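Putative oxidoreductase (Thermus thermophilus, PDB 2ISM) is a putative oxidoreductase of the glucose/sorbosone dehydrogenase family, built as a six-bladed beta-propeller and modelled with a bound calcium ion. Local coordinates at residues B[217-221]-B[269-275]; B[314-319]-B[330-336]. One frame throughout, in Å; residues are numbered along the deposited sequence.

Contact 1: B[217-221]-B[269-275]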
loop_
_atom_site.group_PDB
_atom_site.type_symbol
_atom_site.label_atom_id
_atom_site.label_comp_id
_atom_site.label_asym_id
_atom_site.label_seq_id
_atom_site.Cartn_x
_atom_site.Cartn_y
_atom_site.Cartn_z
ATOM N N PHE B 217 -15.013 -6.966 9.061
ATOM C CA PHE B 217 -15.686 -5.681 8.957
ATOM C C PHE B 217 -16.686 -5.798 7.821
ATOM O O PHE B 217 -16.422 -6.473 6.827
ATOM C CB PHE B 217 -14.681 -4.575 8.640
ATOM C CG PHE B 217 -13.782 -4.235 9.786
ATOM C CD1 PHE B 217 -13.981 -3.069 10.517
ATOM C CD2 PHE B 217 -12.752 -5.091 10.152
ATOM C CE1 PHE B 217 -13.161 -2.757 11.603
ATOM C CE2 PHE B 217 -11.926 -4.792 11.235
ATOM C CZ PHE B 217 -12.133 -3.622 11.961
ATOM N N SER B 218 -17.829 -5.142 7.971
ATOM C CA SER B 218 -18.864 -5.195 6.952
ATOM C C SER B 218 -19.476 -3.817 6.729
ATOM O O SER B 218 -19.451 -2.960 7.613
ATOM C CB SER B 218 -19.954 -6.182 7.385
ATOM O OG SER B 218 -21.007 -6.261 6.442
ATOM N N SER B 219 -20.016 -3.606 5.536
ATOM C CA SER B 219 -20.656 -2.343 5.210
ATOM C C SER B 219 -22.097 -2.658 4.860
ATOM O O SER B 219 -22.392 -3.751 4.373
ATOM C CB SER B 219 -19.974 -1.684 4.008
ATOM O OG SER B 219 -20.050 -2.517 2.864
ATOM N N GLU B 220 -22.998 -1.719 5.114
ATOM C CA GLU B 220 -24.390 -1.953 4.771
ATOM C C GLU B 220 -25.179 -0.670 4.594
ATOM O O GLU B 220 -24.856 0.363 5.189
ATOM C CB GLU B 220 -25.060 -2.855 5.812
ATOM C CG GLU B 220 -25.386 -2.222 7.149
ATOM C CD GLU B 220 -26.093 -3.212 8.069
ATOM O OE1 GLU B 220 -25.465 -4.224 8.447
ATOM O OE2 GLU B 220 -27.276 -2.992 8.403
ATOM N N HIS B 221 -26.205 -0.745 3.751
ATOM C CA HIS B 221 -27.062 0.397 3.464
ATOM C C HIS B 221 -27.989 0.687 4.633
ATOM O O HIS B 221 -28.590 -0.223 5.204
ATOM C CB HIS B 221 -27.912 0.134 2.218
ATOM C CG HIS B 221 -27.114 -0.152 0.985
ATOM N ND1 HIS B 221 -26.434 -1.335 0.797
ATOM C CD2 HIS B 221 -26.887 0.594 -0.122
ATOM C CE1 HIS B 221 -25.822 -1.306 -0.376
ATOM N NE2 HIS B 221 -26.081 -0.148 -0.951
ATOM N N PRO B 269 -24.489 5.445 0.953
ATOM C CA PRO B 269 -24.787 4.055 0.593
ATOM C C PRO B 269 -23.556 3.331 0.060
ATOM O O PRO B 269 -23.051 3.677 -1.008
ATOM C CB PRO B 269 -25.831 4.202 -0.515
ATOM C CG PRO B 269 -26.507 5.494 -0.217
ATOM C CD PRO B 269 -25.446 6.391 0.354
ATOM N N PRO B 270 -23.082 2.335 0.802
ATOM C CA PRO B 270 -21.833 1.651 0.463
ATOM C C PRO B 270 -21.901 0.399 -0.390
ATOM O O PRO B 270 -22.885 -0.339 -0.385
ATOM C CB PRO B 270 -21.262 1.332 1.837
ATOM C CG PRO B 270 -22.498 0.898 2.567
ATOM C CD PRO B 270 -23.554 1.928 2.134
ATOM N N GLY B 271 -20.820 0.184 -1.128
ATOM C CA GLY B 271 -20.683 -1.011 -1.922
ATOM C C GLY B 271 -19.819 -1.872 -1.012
ATOM O O GLY B 271 -20.064 -1.944 0.199
ATOM N N ASN B 272 -18.787 -2.496 -1.560
ATOM C CA ASN B 272 -17.922 -3.329 -0.739
ATOM C C ASN B 272 -16.886 -2.443 -0.050
ATOM O O ASN B 272 -16.859 -1.230 -0.249
ATOM C CB ASN B 272 -17.220 -4.373 -1.614
ATOM C CG ASN B 272 -16.749 -5.582 -0.819
ATOM O OD1 ASN B 272 -16.973 -5.671 0.384
ATOM N ND2 ASN B 272 -16.093 -6.520 -1.496
ATOM N N LEU B 273 -16.056 -3.045 0.792
ATOM C CA LEU B 273 -14.996 -2.302 1.469
ATOM C C LEU B 273 -13.766 -3.195 1.506
ATOM O O LEU B 273 -13.879 -4.411 1.356
ATOM C CB LEU B 273 -15.403 -1.890 2.892
ATOM C CG LEU B 273 -16.236 -2.768 3.836
ATOM C CD1 LEU B 273 -15.996 -4.244 3.609
ATOM C CD2 LEU B 273 -15.904 -2.366 5.267
ATOM N N ALA B 274 -12.593 -2.600 1.690
ATOM C CA ALA B 274 -11.368 -3.388 1.724
ATOM C C ALA B 274 -10.249 -2.675 2.459
ATOM O O ALA B 274 -10.187 -1.446 2.472
ATOM C CB ALA B 274 -10.921 -3.710 0.302
ATOM N N PHE B 275 -9.367 -3.459 3.073
ATOM C CA PHE B 275 -8.222 -2.902 3.780
ATOM C C PHE B 275 -7.107 -2.741 2.755
ATOM O O PHE B 275 -6.778 -3.671 2.019
ATOM C CB PHE B 275 -7.809 -3.826 4.926
ATOM C CG PHE B 275 -8.686 -3.692 6.142
ATOM C CD1 PHE B 275 -8.482 -2.657 7.051
ATOM C CD2 PHE B 275 -9.741 -4.571 6.356
ATOM C CE1 PHE B 275 -9.319 -2.500 8.156
ATOM C CE2 PHE B 275 -10.586 -4.423 7.458
ATOM C CZ PHE B 275 -10.374 -3.386 8.358
#

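Contact 2: B[314-319]-B[330-336]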
loop_
_atom_site.group_PDB
_atom_site.type_symbol
_atom_site.label_atom_id
_atom_site.label_comp_id
_atom_site.label_asym_id
_atom_site.label_seq_id
_atom_site.Cartn_x
_atom_site.Cartn_y
_atom_site.Cartn_z
ATOM N N PHE B 314 -15.758 9.471 -10.993
ATOM C CA PHE B 314 -15.966 8.285 -11.824
ATOM C C PHE B 314 -17.372 7.701 -11.710
ATOM O O PHE B 314 -17.668 6.659 -12.295
ATOM C CB PHE B 314 -14.939 7.214 -11.451
ATOM C CG PHE B 314 -13.534 7.575 -11.824
ATOM C CD1 PHE B 314 -12.992 7.145 -13.031
ATOM C CD2 PHE B 314 -12.764 8.382 -10.991
ATOM C CE1 PHE B 314 -11.700 7.515 -13.408
ATOM C CE2 PHE B 314 -11.471 8.758 -11.357
ATOM C CZ PHE B 314 -10.939 8.324 -12.568
ATOM N N GLY B 315 -18.235 8.375 -10.957
ATOM C CA GLY B 315 -19.592 7.892 -10.787
ATOM C C GLY B 315 -19.728 6.947 -9.606
ATOM O O GLY B 315 -18.885 6.928 -8.705
ATOM N N ARG B 316 -20.796 6.157 -9.619
ATOM C CA ARG B 316 -21.081 5.204 -8.551
ATOM C C ARG B 316 -20.025 4.101 -8.482
ATOM O O ARG B 316 -19.639 3.537 -9.503
ATOM C CB ARG B 316 -22.466 4.588 -8.781
ATOM C CG ARG B 316 -23.599 5.605 -8.794
ATOM C CD ARG B 316 -24.865 5.025 -9.411
ATOM N NE ARG B 316 -25.378 3.864 -8.684
ATOM C CZ ARG B 316 -26.040 3.930 -7.533
ATOM N NH1 ARG B 316 -26.276 5.105 -6.962
ATOM N NH2 ARG B 316 -26.476 2.817 -6.956
ATOM N N LEU B 317 -19.555 3.800 -7.275
ATOM C CA LEU B 317 -18.549 2.754 -7.092
ATOM C C LEU B 317 -18.980 1.588 -6.206
ATOM O O LEU B 317 -19.303 1.785 -5.035
ATOM C CB LEU B 317 -17.326 3.315 -6.358
ATOM C CG LEU B 317 -16.683 4.561 -6.994
ATOM C CD1 LEU B 317 -15.404 4.916 -6.248
ATOM C CD2 LEU B 317 -16.377 4.299 -8.466
ATOM N N ARG B 318 -18.983 0.377 -6.759
ATOM C CA ARG B 318 -19.419 -0.793 -5.999
ATOM C C ARG B 318 -18.508 -1.884 -5.435
ATOM O O ARG B 318 -18.618 -2.242 -4.261
ATOM C CB ARG B 318 -20.354 -1.536 -6.962
ATOM C CG ARG B 318 -21.192 -2.623 -6.302
ATOM C CD ARG B 318 -22.196 -3.224 -7.281
ATOM N NE ARG B 318 -23.354 -2.363 -7.531
ATOM C CZ ARG B 318 -24.386 -2.229 -6.702
ATOM N NH1 ARG B 318 -24.411 -2.897 -5.559
ATOM N NH2 ARG B 318 -25.409 -1.444 -7.026
ATOM N N GLU B 319 -17.614 -2.413 -6.265
ATOM C CA GLU B 319 -16.699 -3.462 -5.823
ATOM C C GLU B 319 -15.371 -2.773 -5.511
ATOM O O GLU B 319 -15.039 -1.742 -6.094
ATOM C CB GLU B 319 -16.473 -4.544 -6.893
ATOM C CG GLU B 319 -15.261 -5.465 -6.645
ATOM C CD GLU B 319 -15.442 -6.406 -5.459
ATOM O OE1 GLU B 319 -15.703 -5.917 -4.342
ATOM O OE2 GLU B 319 -15.315 -7.639 -5.645
ATOM N N VAL B 330 -11.276 -1.299 -8.239
ATOM C CA VAL B 330 -12.606 -0.785 -7.955
ATOM C C VAL B 330 -13.456 -0.879 -9.218
ATOM O O VAL B 330 -12.927 -0.798 -10.326
ATOM C CB VAL B 330 -12.535 0.690 -7.498
ATOM C CG1 VAL B 330 -13.931 1.245 -7.298
ATOM C CG2 VAL B 330 -11.735 0.792 -6.198
ATOM N N THR B 331 -14.761 -1.078 -9.056
ATOM C CA THR B 331 -15.649 -1.144 -10.214
ATOM C C THR B 331 -16.709 -0.056 -10.104
ATOM O O THR B 331 -17.048 0.384 -9.004
ATOM C CB THR B 331 -16.363 -2.510 -10.335
ATOM O OG1 THR B 331 -17.312 -2.660 -9.268
ATOM C CG2 THR B 331 -15.349 -3.644 -10.291
ATOM N N THR B 332 -17.222 0.386 -11.248
ATOM C CA THR B 332 -18.246 1.420 -11.265
ATOM C C THR B 332 -19.618 0.765 -11.416
ATOM O O THR B 332 -19.738 -0.360 -11.917
ATOM C CB THR B 332 -18.015 2.423 -12.409
ATOM O OG1 THR B 332 -18.069 1.739 -13.661
ATOM C CG2 THR B 332 -16.647 3.081 -12.269
ATOM N N SER B 333 -20.653 1.470 -10.975
ATOM C CA SER B 333 -22.004 0.930 -11.021
ATOM C C SER B 333 -23.023 1.795 -11.743
ATOM O O SER B 333 -24.233 1.585 -11.619
ATOM C CB SER B 333 -22.411 0.508 -9.607
ATOM O OG SER B 333 -23.572 -0.296 -9.611
ATOM N N ASN B 334 -22.521 2.764 -12.500
ATOM C CA ASN B 334 -23.359 3.695 -13.248
ATOM C C ASN B 334 -24.519 3.162 -14.072
ATOM O O ASN B 334 -25.453 3.902 -14.388
ATOM C CB ASN B 334 -22.456 4.555 -14.128
ATOM C CG ASN B 334 -21.376 5.243 -13.331
ATOM O OD1 ASN B 334 -20.197 5.220 -13.694
ATOM N ND2 ASN B 334 -21.772 5.862 -12.231
ATOM N N ARG B 335 -24.466 1.881 -14.414
ATOM C CA ARG B 335 -25.522 1.280 -15.218
ATOM C C ARG B 335 -26.490 0.412 -14.414
ATOM O O ARG B 335 -27.242 -0.372 -14.991
ATOM C CB ARG B 335 -24.893 0.455 -16.348
ATOM C CG ARG B 335 -24.003 1.276 -17.272
ATOM C CD ARG B 335 -23.299 0.411 -18.309
ATOM N NE ARG B 335 -24.241 -0.279 -19.187
ATOM C CZ ARG B 335 -23.886 -1.169 -20.109
ATOM N NH1 ARG B 335 -22.606 -1.476 -20.275
ATOM N NH2 ARG B 335 -24.809 -1.757 -20.861
ATOM N N ASP B 336 -26.495 0.561 -13.092
ATOM C CA ASP B 336 -27.382 -0.250 -12.260
ATOM C C ASP B 336 -28.801 0.300 -12.131
ATOM O O ASP B 336 -29.599 -0.214 -11.346
ATOM C CB ASP B 336 -26.783 -0.463 -10.862
ATOM C CG ASP B 336 -26.666 0.822 -10.060
ATOM O OD1 ASP B 336 -27.291 1.840 -10.438
ATOM O OD2 ASP B 336 -25.955 0.808 -9.032
#

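Contact 1: B[217-221]-B[269-275]
Strands 217-220 and 270-275 run nearly antiparallel, at 165°, with their short axes 6.4 Å apart at closest approach, and no backbone-to-backbone hydrogen bond joins them. They belong to different four-stranded sheets, successive blades of a beta-propeller, so side chains fill the seam. At one end the ring of Phe-275 stands on its edge over a face of Phe-217, a T-shaped stack with the planes 76° apart and the centroids separated by 5.0 Å. CZ of Phe-275 leads, reaching CD2 of Phe-217 at 3.4 Å, off-centre toward the rim of that ring. Next along, Leu-273 points toward strand 217-220: its CG meets CB of Ser-219 at 3.9 Å, while CD2 faces CB of Phe-217 at 4.2 Å. Leu-280 of strand 279-284 touches Phe-217, Leu-273 and Phe-275, extending this apolar patch into the second blade.

Toward the other end, the ring of Pro-270 packs against Ser-219 and Glu-220, with CG 3.6 Å from the carbonyl O of Glu-220. Its CD also sits over one face of the His-221 imidazole, near the rim. Glu-220 points away from 269-275; its carboxylate is hydrogen-bonded to His-201 and Arg-202, and the side chain lies about 5 Å from the calcium ion. Ser-219 turns its hydroxyl between its own backbone N and carbonyl carbon (chi1 60°), and from there OG donates to O of Gly-271 at 2.7 Å, nearly in line with the C=O bond.

Contact 2: B[314-319]-B[330-336]
Phe-314 meets the second segment through its carbonyl O, 3.7 Å from CG2 of Thr-332. After Gly-315, Arg-316 accepts from Ser-333 N on its carbonyl O at 2.7 Å. The Arg-316 side chain bends at chi3 (61°) and brings its guanidinium side-on to Asp-336: NE and NH2 of Arg-316 both bond to OD2 of Asp-336, NH2 at 2.9 Å, and the two planes are 67° apart. Leu-317 pairs with Thr-332 as an antiparallel non-hydrogen-bonded pair and lays CD2 4.0 Å from CG2 of Thr-332. This is the hairpin of strands 317-322 and 328-332 within one propeller blade, and the type I turn from Ser-333 to Asp-336 continues its second arm. Arg-318 binds O of Thr-331 through its backbone N, while its guanidinium edge gives NE to Ser-333 OG at 2.9 Å and NH2 to Asp-336 OD2 at 3.1 Å. Ser-333 OG donates to that same oxygen, so four donors converge on it, which would probably favour a charged carboxylate. Glu-319 exchanges bonds with Thr-331: its O accepts from Thr-331 N, and its N donates to Thr-331 OG1 at 3.0 Å, a hydroxyl also hydrogen-bonded to the carbonyl O of Pro-33.

In the fold
Along the chain contact 1 closes before contact 2 opens, and their centres are about 14 Å apart. Contact 1 bridges two blades of the propeller, while contact 2 lies within one, the sheet that also holds strands 23-27 and 348-351, so this blade joins the chain's two ends. Strand 270-275 serves as the go-between: Asn-272 reaches the 314-319 segment, with its N 2.7 Å from Arg-318 O and its ND2 2.9 Å from Glu-319 OE1, both probable hydrogen bonds. Three successive blades are thereby tied together at these strands. The centre of contact 1 lies about 7 Å from the centre of the chain's fold, that of contact 2 about 14 Å.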